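Local coordinates for protein BAG family molecular chaperone regulator 3 (Arabidopsis thaliana, PDB 4HWF) that is the BAG domain of a co-chaperone that binds the ATPase domain of HSP70 and probably regulates programmed cell death and stress responses, at residues A[56-61]-A[66-71]; A[26-29]-A[33-36]; A[12-17]-A[47-52]; A[22-27]-A[37-42]. All coordinates share one frame; numbering follows the deposited sequence.

In the fold
The chain forms a three-helix bundle. Helix 3-29 comes first, helix 36-57 runs back antiparallel to it, and helix 62-86 follows. Contact 3 opens first, at 12-17, and closes the longest loop when 47-52 returns alongside. Contacts 4 and 2 both lie within that loop. They start from overlapping residues, sharing T26 and V27. Contact 2 closes the short interhelical loop at 33-36, and contact 4 closes just after it at 37-42. V34 touches F24 and L39, so contacts 2 and 4 meet. L17 touches L42, which joins contacts 3 and 4. Contact 1 comes later and ties helix 36-57 to helix 62-86. It reaches contact 3 through Q69 and L50.

Contact 1. Residues A[56-61]-A[66-71]; sequences IIADGD and RKMQVQ
No ring or other flat group joins I57 and A58 to M68, so there are no faces or edges to match; the contact is sulfur and methyl against aliphatic carbon. It sits at the turn between helices 36-57 and 62-86 of the BAG three-helix bundle. Helix 36-57 ends in a Schellman motif. D59 has positive phi there, and D59 N bonds back to I56 O at 3.2 Å. A type I' turn from A58 to D61 then reverses the chain, with G60 also at positive phi.

M68 reaches back across this corner. Its CG stands anti to the carbonyl carbon (chi1 -71°), and a chi3 of 25° folds CE back toward CB of M68. SD lies 3.8 Å from CG2 of I57. A58 is looser, with its CB 4.3 Å from SD of M68. A58 is buried and also packs on L64 and M65, while M68 also touches D54 on the helix before the turn. D61 is the N-cap of helix 62-86; its OD1 accepts a hydrogen bond from L64 N. At the tip of M68, CE ends 4.0 Å from I57 CG2.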
# COMPACT_ATOMS: atom_id res chain seq x y z
N ILE A 56 -13.83 -4.49 -5.33
CA ILE A 56 -14.91 -3.59 -5.74
C ILE A 56 -14.75 -3.16 -7.20
O ILE A 56 -15.68 -3.26 -8.01
CB ILE A 56 -14.98 -2.35 -4.80
CG1 ILE A 56 -15.52 -2.74 -3.42
CG2 ILE A 56 -15.84 -1.25 -5.42
CD1 ILE A 56 -15.15 -1.76 -2.32
N ILE A 57 -13.57 -2.70 -7.55
CA ILE A 57 -13.30 -2.26 -8.92
C ILE A 57 -13.57 -3.37 -9.94
O ILE A 57 -14.23 -3.15 -10.96
CB ILE A 57 -11.85 -1.77 -9.05
CG1 ILE A 57 -11.65 -0.47 -8.25
CG2 ILE A 57 -11.46 -1.58 -10.51
CD1 ILE A 57 -10.18 -0.12 -8.06
N ALA A 58 -13.08 -4.58 -9.65
CA ALA A 58 -13.22 -5.71 -10.57
C ALA A 58 -14.54 -6.46 -10.43
O ALA A 58 -14.79 -7.43 -11.15
CB ALA A 58 -12.04 -6.66 -10.42
N ASP A 59 -15.39 -6.01 -9.52
CA ASP A 59 -16.61 -6.74 -9.18
C ASP A 59 -16.29 -8.23 -8.94
O ASP A 59 -17.02 -9.12 -9.40
CB ASP A 59 -17.67 -6.56 -10.27
CG ASP A 59 -19.08 -6.91 -9.80
OD1 ASP A 59 -19.36 -6.80 -8.58
OD2 ASP A 59 -19.91 -7.27 -10.65
N GLY A 60 -15.17 -8.48 -8.27
CA GLY A 60 -14.81 -9.81 -7.81
C GLY A 60 -14.12 -10.72 -8.83
O GLY A 60 -13.83 -11.88 -8.52
N ASP A 61 -13.86 -10.20 -10.02
CA ASP A 61 -13.21 -10.99 -11.07
C ASP A 61 -11.72 -11.12 -10.75
O ASP A 61 -10.97 -10.14 -10.86
CB ASP A 61 -13.43 -10.33 -12.44
CG ASP A 61 -12.82 -11.13 -13.59
OD1 ASP A 61 -11.71 -11.67 -13.46
OD2 ASP A 61 -13.46 -11.20 -14.65
N ARG A 66 -5.78 -9.65 -10.34
CA ARG A 66 -4.37 -9.95 -10.48
C ARG A 66 -3.73 -9.05 -11.53
O ARG A 66 -2.61 -8.57 -11.34
CB ARG A 66 -4.15 -11.41 -10.85
CG ARG A 66 -2.69 -11.72 -11.08
CD ARG A 66 -2.40 -13.21 -10.94
NE ARG A 66 -0.96 -13.46 -10.85
CZ ARG A 66 -0.43 -14.64 -10.55
NH1 ARG A 66 -1.21 -15.68 -10.30
NH2 ARG A 66 0.89 -14.77 -10.49
N LYS A 67 -4.44 -8.82 -12.62
CA LYS A 67 -3.95 -7.97 -13.71
C LYS A 67 -3.73 -6.52 -13.27
O LYS A 67 -2.70 -5.93 -13.57
CB LYS A 67 -4.94 -8.04 -14.87
CG LYS A 67 -4.53 -7.26 -16.11
CD LYS A 67 -5.61 -7.39 -17.19
CE LYS A 67 -5.20 -6.69 -18.49
NZ LYS A 67 -6.26 -6.82 -19.53
N MET A 68 -4.70 -5.94 -12.57
CA MET A 68 -4.58 -4.58 -12.04
C MET A 68 -3.36 -4.47 -11.12
O MET A 68 -2.61 -3.49 -11.18
CB MET A 68 -5.86 -4.16 -11.29
CG MET A 68 -7.08 -3.89 -12.20
SD MET A 68 -8.71 -4.04 -11.35
CE MET A 68 -8.16 -3.71 -9.77
N GLN A 69 -3.16 -5.46 -10.25
CA GLN A 69 -2.03 -5.45 -9.31
C GLN A 69 -0.67 -5.55 -10.02
O GLN A 69 0.26 -4.82 -9.69
CB GLN A 69 -2.16 -6.55 -8.27
CG GLN A 69 -0.96 -6.70 -7.34
CD GLN A 69 -0.76 -5.51 -6.40
OE1 GLN A 69 -1.49 -4.52 -6.46
NE2 GLN A 69 0.23 -5.61 -5.53
N VAL A 70 -0.56 -6.45 -10.99
CA VAL A 70 0.69 -6.57 -11.76
C VAL A 70 0.98 -5.25 -12.49
O VAL A 70 2.12 -4.80 -12.51
CB VAL A 70 0.65 -7.74 -12.77
CG1 VAL A 70 1.85 -7.68 -13.72
CG2 VAL A 70 0.60 -9.07 -12.04
N GLN A 71 -0.05 -4.63 -13.04
CA GLN A 71 0.08 -3.37 -13.77
C GLN A 71 0.57 -2.21 -12.89
O GLN A 71 1.49 -1.47 -13.28
CB GLN A 71 -1.27 -2.99 -14.41
CG GLN A 71 -1.20 -1.91 -15.50
CD GLN A 71 -0.94 -0.50 -14.97
OE1 GLN A 71 -1.51 -0.08 -13.95
NE2 GLN A 71 -0.09 0.24 -15.68

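Contact 2. Residues A[26-29]-A[33-36]; sequences TVIN and KVEE. With SO4 (sulfate ion), chain C.
V34 packs on V27 and I28 where helix 3-29 gives way to the interhelical loop of the BAG three-helix bundle. The contact is apolar and lies at the surface. No hydrogen bond crosses it.

Along 33-36 the chain comes back beside the last helical turn. K33 has the nearest backbone approach, its CA 6.5 Å from CA of I28. Its CB nevertheless points away from the helix.

V34 follows, and its CB points toward the helix. CG1 makes the closest contacts. It is anti to the carbonyl carbon (chi1 -40°) and meets CG1 of V27 at 3.6 Å. The two valines cross obliquely. The same CG1 is 4.1 Å from CD1 of I28, whose side chain comes in at about a right angle. CG2 of V34 lies a little farther off, 4.3 Å from CD1 of I28. I28 starts with its CB turned aside, but chi2 of -73° bends CD1 round to V34. V34 also touches F24 and L39, so it fills the corner between the two helices as well as closing the loop.

After E35 the chain enters helix 36-57.

On the opposite side of helix 3-29 lies a sulfate ion, probably from the crystallisation liquor. T26 and N29, three residues apart, both reach its O1. OG1 of T26 lies 2.8 Å from sulfate O1. N29 is the clearer donor: ND2 gives a fairly straight bond, 3.0 Å and 159°, to sulfate O1.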
# COMPACT_ATOMS: atom_id res chain seq x y z
N THR A 26 8.51 9.47 11.48
CA THR A 26 8.99 10.48 12.43
C THR A 26 9.81 9.84 13.55
O THR A 26 10.87 10.35 13.89
CB THR A 26 7.84 11.29 13.02
OG1 THR A 26 7.16 11.97 11.96
CG2 THR A 26 8.37 12.32 14.02
N VAL A 27 9.32 8.73 14.10
CA VAL A 27 10.06 8.00 15.14
C VAL A 27 11.46 7.68 14.65
O VAL A 27 12.45 7.87 15.37
CB VAL A 27 9.36 6.67 15.54
CG1 VAL A 27 10.24 5.85 16.46
CG2 VAL A 27 8.00 6.94 16.18
N ILE A 28 11.56 7.16 13.43
CA ILE A 28 12.85 6.82 12.85
C ILE A 28 13.72 8.08 12.64
O ILE A 28 14.90 8.07 12.93
CB ILE A 28 12.70 6.06 11.51
CG1 ILE A 28 11.86 4.79 11.68
CG2 ILE A 28 14.06 5.70 10.94
CD1 ILE A 28 12.59 3.68 12.41
N ASN A 29 13.11 9.15 12.15
CA ASN A 29 13.85 10.40 11.91
C ASN A 29 14.39 11.03 13.20
O ASN A 29 15.42 11.69 13.18
CB ASN A 29 12.98 11.41 11.16
CG ASN A 29 12.66 10.97 9.74
OD1 ASN A 29 13.39 10.18 9.14
ND2 ASN A 29 11.55 11.49 9.20
N LYS A 33 13.93 3.53 17.74
CA LYS A 33 13.92 2.15 17.28
C LYS A 33 12.52 1.56 17.36
O LYS A 33 11.85 1.65 18.39
CB LYS A 33 14.87 1.30 18.13
CG LYS A 33 16.34 1.63 17.93
CD LYS A 33 16.70 1.59 16.44
CE LYS A 33 18.13 2.07 16.19
NZ LYS A 33 18.50 1.97 14.74
N VAL A 34 12.08 0.96 16.25
CA VAL A 34 10.79 0.28 16.21
C VAL A 34 11.00 -1.17 15.82
O VAL A 34 12.00 -1.51 15.19
CB VAL A 34 9.81 0.97 15.22
CG1 VAL A 34 9.95 2.49 15.31
CG2 VAL A 34 10.06 0.50 13.82
N GLU A 35 10.08 -2.04 16.24
CA GLU A 35 10.16 -3.45 15.88
C GLU A 35 9.67 -3.67 14.45
O GLU A 35 8.68 -3.09 14.02
CB GLU A 35 9.34 -4.30 16.85
CG GLU A 35 9.91 -4.32 18.24
CD GLU A 35 11.31 -4.91 18.28
OE1 GLU A 35 12.26 -4.18 18.64
OE2 GLU A 35 11.46 -6.09 17.91
N GLU A 36 10.37 -4.51 13.70
CA GLU A 36 10.00 -4.79 12.33
C GLU A 36 8.56 -5.29 12.21
O GLU A 36 7.86 -4.98 11.26
CB GLU A 36 10.97 -5.80 11.73
CG GLU A 36 10.78 -6.03 10.26
CD GLU A 36 11.90 -6.86 9.67
OE1 GLU A 36 13.06 -6.39 9.68
OE2 GLU A 36 11.62 -7.99 9.20
S SO4 C . 9.77 14.37 10.77
O1 SO4 C . 9.31 13.00 10.50
O2 SO4 C . 9.79 15.11 9.50
O3 SO4 C . 8.84 15.02 11.70
O4 SO4 C . 11.11 14.35 11.38

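Contact 3. Residues A[12-17]-A[47-52]; sequences FEVDRL and MNQLLR
The helical segments 12-17 and 47-52 run nearly antiparallel, at 160° between their directions, with their axes 10.4 Å apart at closest approach. The backbones come nearest at V14 and Q49, whose CA atoms are 7.1 Å apart. No hydrogen bond crosses between the two segments.

Q49 carries the whole contact on its side. Its chain is bent at chi2 (-54°), which lays the amide against helix 12-17. E13 covers that amide with carbon: CG stands over the face, 3.6 Å from CD of Q49 and nearly as close to both NE2 and OE1. The E13 carboxylate and the amide are turned 57° from each other.

The rest of Q49 is gripped by apolar branches. CG2 of V14 packs at 3.8 Å on CB of Q49, the two side chains running past each other in opposite directions. CD1 of L17 approaches at about a right angle, 4.0 Å from CG of Q49. L17 is buried and also packs on L42, M45 and L46; Q49 itself also touches I10. An alanine in place of Q49 would probably leave the E13 methylenes and the L17 methyl facing a gap.

The E13 carboxylate is held on its own helix. R16 NH1 makes a salt bridge of 2.8 Å to E13 OE1, which uses its syn lone pair and lies near the guanidinium plane. This bond is likely to steady E13 as it covers the amide.

This antiparallel pairing of helices 3-29 and 36-57 is part of the three-helix bundle of the BAG domain.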
# COMPACT_ATOMS: atom_id res chain seq x y z
N PHE A 12 -11.09 6.64 3.65
CA PHE A 12 -10.94 7.05 5.04
C PHE A 12 -9.92 6.19 5.78
O PHE A 12 -9.02 6.70 6.45
CB PHE A 12 -12.28 7.00 5.77
CG PHE A 12 -12.16 6.96 7.27
CD1 PHE A 12 -12.27 8.13 8.02
CD2 PHE A 12 -11.93 5.76 7.95
CE1 PHE A 12 -12.16 8.11 9.41
CE2 PHE A 12 -11.82 5.73 9.33
CZ PHE A 12 -11.93 6.91 10.06
N GLU A 13 -10.06 4.88 5.66
CA GLU A 13 -9.18 3.96 6.38
C GLU A 13 -7.73 4.07 5.91
O GLU A 13 -6.80 4.01 6.72
CB GLU A 13 -9.68 2.52 6.26
CG GLU A 13 -8.83 1.50 7.01
CD GLU A 13 -8.72 1.79 8.51
OE1 GLU A 13 -9.64 2.43 9.07
OE2 GLU A 13 -7.70 1.38 9.11
N VAL A 14 -7.53 4.24 4.61
CA VAL A 14 -6.17 4.37 4.11
C VAL A 14 -5.54 5.68 4.59
O VAL A 14 -4.35 5.71 4.91
CB VAL A 14 -6.12 4.23 2.57
CG1 VAL A 14 -4.74 4.58 2.04
CG2 VAL A 14 -6.51 2.80 2.17
N ASP A 15 -6.34 6.75 4.67
CA ASP A 15 -5.87 8.02 5.25
C ASP A 15 -5.34 7.79 6.66
O ASP A 15 -4.26 8.27 7.02
CB ASP A 15 -6.99 9.06 5.29
CG ASP A 15 -7.24 9.71 3.94
OD1 ASP A 15 -8.38 10.17 3.70
OD2 ASP A 15 -6.30 9.77 3.12
N ARG A 16 -6.10 7.05 7.46
CA ARG A 16 -5.69 6.69 8.81
C ARG A 16 -4.38 5.93 8.86
O ARG A 16 -3.50 6.23 9.67
CB ARG A 16 -6.75 5.82 9.48
CG ARG A 16 -7.91 6.56 10.06
CD ARG A 16 -8.71 5.61 10.94
NE ARG A 16 -7.90 5.07 12.03
CZ ARG A 16 -7.79 3.78 12.33
NH1 ARG A 16 -8.45 2.88 11.61
NH2 ARG A 16 -7.04 3.38 13.35
N LEU A 17 -4.25 4.92 8.01
CA LEU A 17 -3.03 4.12 7.99
C LEU A 17 -1.83 4.94 7.52
O LEU A 17 -0.72 4.77 8.03
CB LEU A 17 -3.20 2.89 7.09
CG LEU A 17 -4.27 1.91 7.58
CD1 LEU A 17 -4.55 0.86 6.50
CD2 LEU A 17 -3.83 1.27 8.90
N MET A 47 -2.37 -3.67 2.67
CA MET A 47 -2.64 -4.68 1.64
C MET A 47 -4.10 -5.15 1.69
O MET A 47 -4.73 -5.34 0.64
CB MET A 47 -1.66 -5.86 1.77
CG MET A 47 -0.24 -5.50 1.33
SD MET A 47 -0.08 -5.33 -0.49
CE MET A 47 -0.35 -7.05 -0.95
N ASN A 48 -4.63 -5.29 2.90
CA ASN A 48 -6.03 -5.65 3.06
C ASN A 48 -6.98 -4.62 2.46
O ASN A 48 -8.00 -4.97 1.88
CB ASN A 48 -6.39 -5.90 4.53
CG ASN A 48 -5.79 -7.21 5.07
OD1 ASN A 48 -5.75 -7.43 6.28
ND2 ASN A 48 -5.32 -8.07 4.18
N GLN A 49 -6.66 -3.34 2.61
CA GLN A 49 -7.48 -2.28 2.03
C GLN A 49 -7.38 -2.31 0.51
O GLN A 49 -8.36 -2.10 -0.19
CB GLN A 49 -7.04 -0.90 2.57
CG GLN A 49 -7.30 -0.73 4.06
CD GLN A 49 -8.73 -1.00 4.42
OE1 GLN A 49 -9.64 -0.48 3.78
NE2 GLN A 49 -8.95 -1.84 5.43
N LEU A 50 -6.17 -2.56 0.01
CA LEU A 50 -5.93 -2.61 -1.43
C LEU A 50 -6.74 -3.73 -2.07
O LEU A 50 -7.35 -3.56 -3.12
CB LEU A 50 -4.45 -2.84 -1.71
CG LEU A 50 -4.06 -2.86 -3.19
CD1 LEU A 50 -4.36 -1.52 -3.87
CD2 LEU A 50 -2.58 -3.20 -3.34
N LEU A 51 -6.76 -4.89 -1.41
CA LEU A 51 -7.53 -6.02 -1.91
C LEU A 51 -9.02 -5.75 -1.89
O LEU A 51 -9.73 -6.09 -2.84
CB LEU A 51 -7.19 -7.29 -1.12
CG LEU A 51 -7.32 -8.67 -1.76
CD1 LEU A 51 -6.56 -8.79 -3.08
CD2 LEU A 51 -6.84 -9.72 -0.75
N ARG A 52 -9.53 -5.14 -0.82
CA ARG A 52 -10.95 -4.77 -0.79
C ARG A 52 -11.31 -3.83 -1.93
O ARG A 52 -12.37 -3.94 -2.53
CB ARG A 52 -11.34 -4.09 0.53
CG ARG A 52 -11.38 -4.99 1.71
CD ARG A 52 -11.74 -4.20 2.97
NE ARG A 52 -12.67 -3.11 2.70
CZ ARG A 52 -14.00 -3.19 2.81
NH1 ARG A 52 -14.57 -4.34 3.17
NH2 ARG A 52 -14.76 -2.13 2.56

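Contact 4. Residues A[22-27]-A[37-42]; sequences SAFETV and KSLVNL. With SO4 (sulfate ion), chain C.
T26 N bonds to S22 O at 2.9 Å, the regular helical bond. On the same carbonyl oxygen a second atom of T26 closes in: T26 OG1 lies 3.1 Å from S22 O. All of this faces away from the contact. No hydrogen bond joins the two segments.

The contact itself is made by F24. The helical segments 22-27 and 37-42 are near antiparallel, at 159°, and their axes are 12.0 Å apart at closest approach. The F24 side chain reaches across this distance. L39 lies over one face of its ring: CD2 of L39 makes a CH-pi contact, 4.2 Å from the centroid of the F24 ring and 22° off the normal, displaced toward the rim. L42 comes at the ring obliquely, with CD1 3.7 Å from CD1 of F24. S38 also approaches obliquely, and its CB is 4.1 Å from CZ of F24.

L42 is buried. Its chi1 of -123° is well off a staggered position, while it packs against F24 and against L17, Q20 and V21 of helix 3-29. A serine in place of F24 would probably open a gap between the helices and leave L39 and L42 without their aromatic partner.

The chemistry is that of apolar contact. One aromatic ring bridges the helices near their connecting loop, and the contact between these segments rests mainly on dispersion and a CH-pi contact, with no directed polar bond across it.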
# COMPACT_ATOMS: atom_id res chain seq x y z
N SER A 22 3.41 7.91 8.55
CA SER A 22 4.12 9.17 8.79
C SER A 22 4.68 9.23 10.19
O SER A 22 5.82 9.64 10.40
CB SER A 22 3.18 10.37 8.60
OG SER A 22 2.83 10.54 7.25
N ALA A 23 3.86 8.84 11.16
CA ALA A 23 4.28 8.83 12.57
C ALA A 23 5.46 7.90 12.80
O ALA A 23 6.40 8.26 13.50
CB ALA A 23 3.10 8.45 13.47
N PHE A 24 5.41 6.70 12.23
CA PHE A 24 6.55 5.80 12.30
C PHE A 24 7.79 6.39 11.62
O PHE A 24 8.89 6.24 12.12
CB PHE A 24 6.23 4.41 11.71
CG PHE A 24 5.54 3.48 12.67
CD1 PHE A 24 4.24 3.06 12.43
CD2 PHE A 24 6.18 3.03 13.81
CE1 PHE A 24 3.59 2.20 13.31
CE2 PHE A 24 5.54 2.17 14.70
CZ PHE A 24 4.25 1.75 14.44
N GLU A 25 7.61 7.04 10.48
CA GLU A 25 8.75 7.70 9.83
C GLU A 25 9.36 8.75 10.76
O GLU A 25 10.57 8.89 10.84
CB GLU A 25 8.32 8.36 8.51
CG GLU A 25 7.97 7.37 7.39
CD GLU A 25 7.45 8.06 6.13
OE1 GLU A 25 6.62 8.99 6.24
OE2 GLU A 25 7.88 7.66 5.03
N THR A 26 8.51 9.47 11.48
CA THR A 26 8.99 10.48 12.43
C THR A 26 9.81 9.84 13.55
O THR A 26 10.87 10.35 13.89
CB THR A 26 7.84 11.29 13.02
OG1 THR A 26 7.16 11.97 11.96
CG2 THR A 26 8.37 12.32 14.02
N VAL A 27 9.32 8.73 14.10
CA VAL A 27 10.06 8.00 15.14
C VAL A 27 11.46 7.68 14.65
O VAL A 27 12.45 7.87 15.37
CB VAL A 27 9.36 6.67 15.54
CG1 VAL A 27 10.24 5.85 16.46
CG2 VAL A 27 8.00 6.94 16.18
N LYS A 37 8.11 -6.06 13.20
CA LYS A 37 6.77 -6.61 13.13
C LYS A 37 5.67 -5.55 13.17
O LYS A 37 4.60 -5.76 12.63
CB LYS A 37 6.53 -7.70 14.17
CG LYS A 37 6.32 -7.21 15.57
CD LYS A 37 5.86 -8.37 16.47
CE LYS A 37 6.85 -9.54 16.45
NZ LYS A 37 6.32 -10.75 17.17
N SER A 38 5.93 -4.40 13.80
CA SER A 38 4.98 -3.30 13.75
C SER A 38 4.82 -2.76 12.32
O SER A 38 3.73 -2.37 11.90
CB SER A 38 5.39 -2.17 14.70
OG SER A 38 5.46 -2.64 16.03
N LEU A 39 5.93 -2.73 11.58
CA LEU A 39 5.89 -2.24 10.21
C LEU A 39 5.30 -3.29 9.25
O LEU A 39 4.59 -2.94 8.30
CB LEU A 39 7.30 -1.84 9.76
CG LEU A 39 7.97 -0.78 10.64
CD1 LEU A 39 9.38 -0.53 10.18
CD2 LEU A 39 7.16 0.50 10.65
N VAL A 40 5.61 -4.56 9.49
CA VAL A 40 5.05 -5.66 8.71
C VAL A 40 3.54 -5.74 8.92
O VAL A 40 2.79 -5.99 7.98
CB VAL A 40 5.71 -7.01 9.07
CG1 VAL A 40 4.97 -8.18 8.42
CG2 VAL A 40 7.19 -6.99 8.67
N ASN A 41 3.10 -5.52 10.15
CA ASN A 41 1.67 -5.52 10.42
C ASN A 41 0.96 -4.38 9.69
O ASN A 41 -0.15 -4.56 9.18
CB ASN A 41 1.40 -5.47 11.93
CG ASN A 41 1.71 -6.80 12.62
OD1 ASN A 41 1.72 -7.86 11.98
ND2 ASN A 41 1.97 -6.75 13.94
N LEU A 42 1.60 -3.23 9.63
CA LEU A 42 1.04 -2.08 8.93
C LEU A 42 0.93 -2.35 7.42
O LEU A 42 -0.04 -1.98 6.78
CB LEU A 42 1.91 -0.85 9.15
CG LEU A 42 1.24 0.37 9.76
CD1 LEU A 42 2.18 1.58 9.75
CD2 LEU A 42 -0.07 0.69 9.04
S SO4 C . 9.77 14.37 10.77
O1 SO4 C . 9.31 13.00 10.50
O2 SO4 C . 9.79 15.11 9.50
O3 SO4 C . 8.84 15.02 11.70
O4 SO4 C . 11.11 14.35 11.38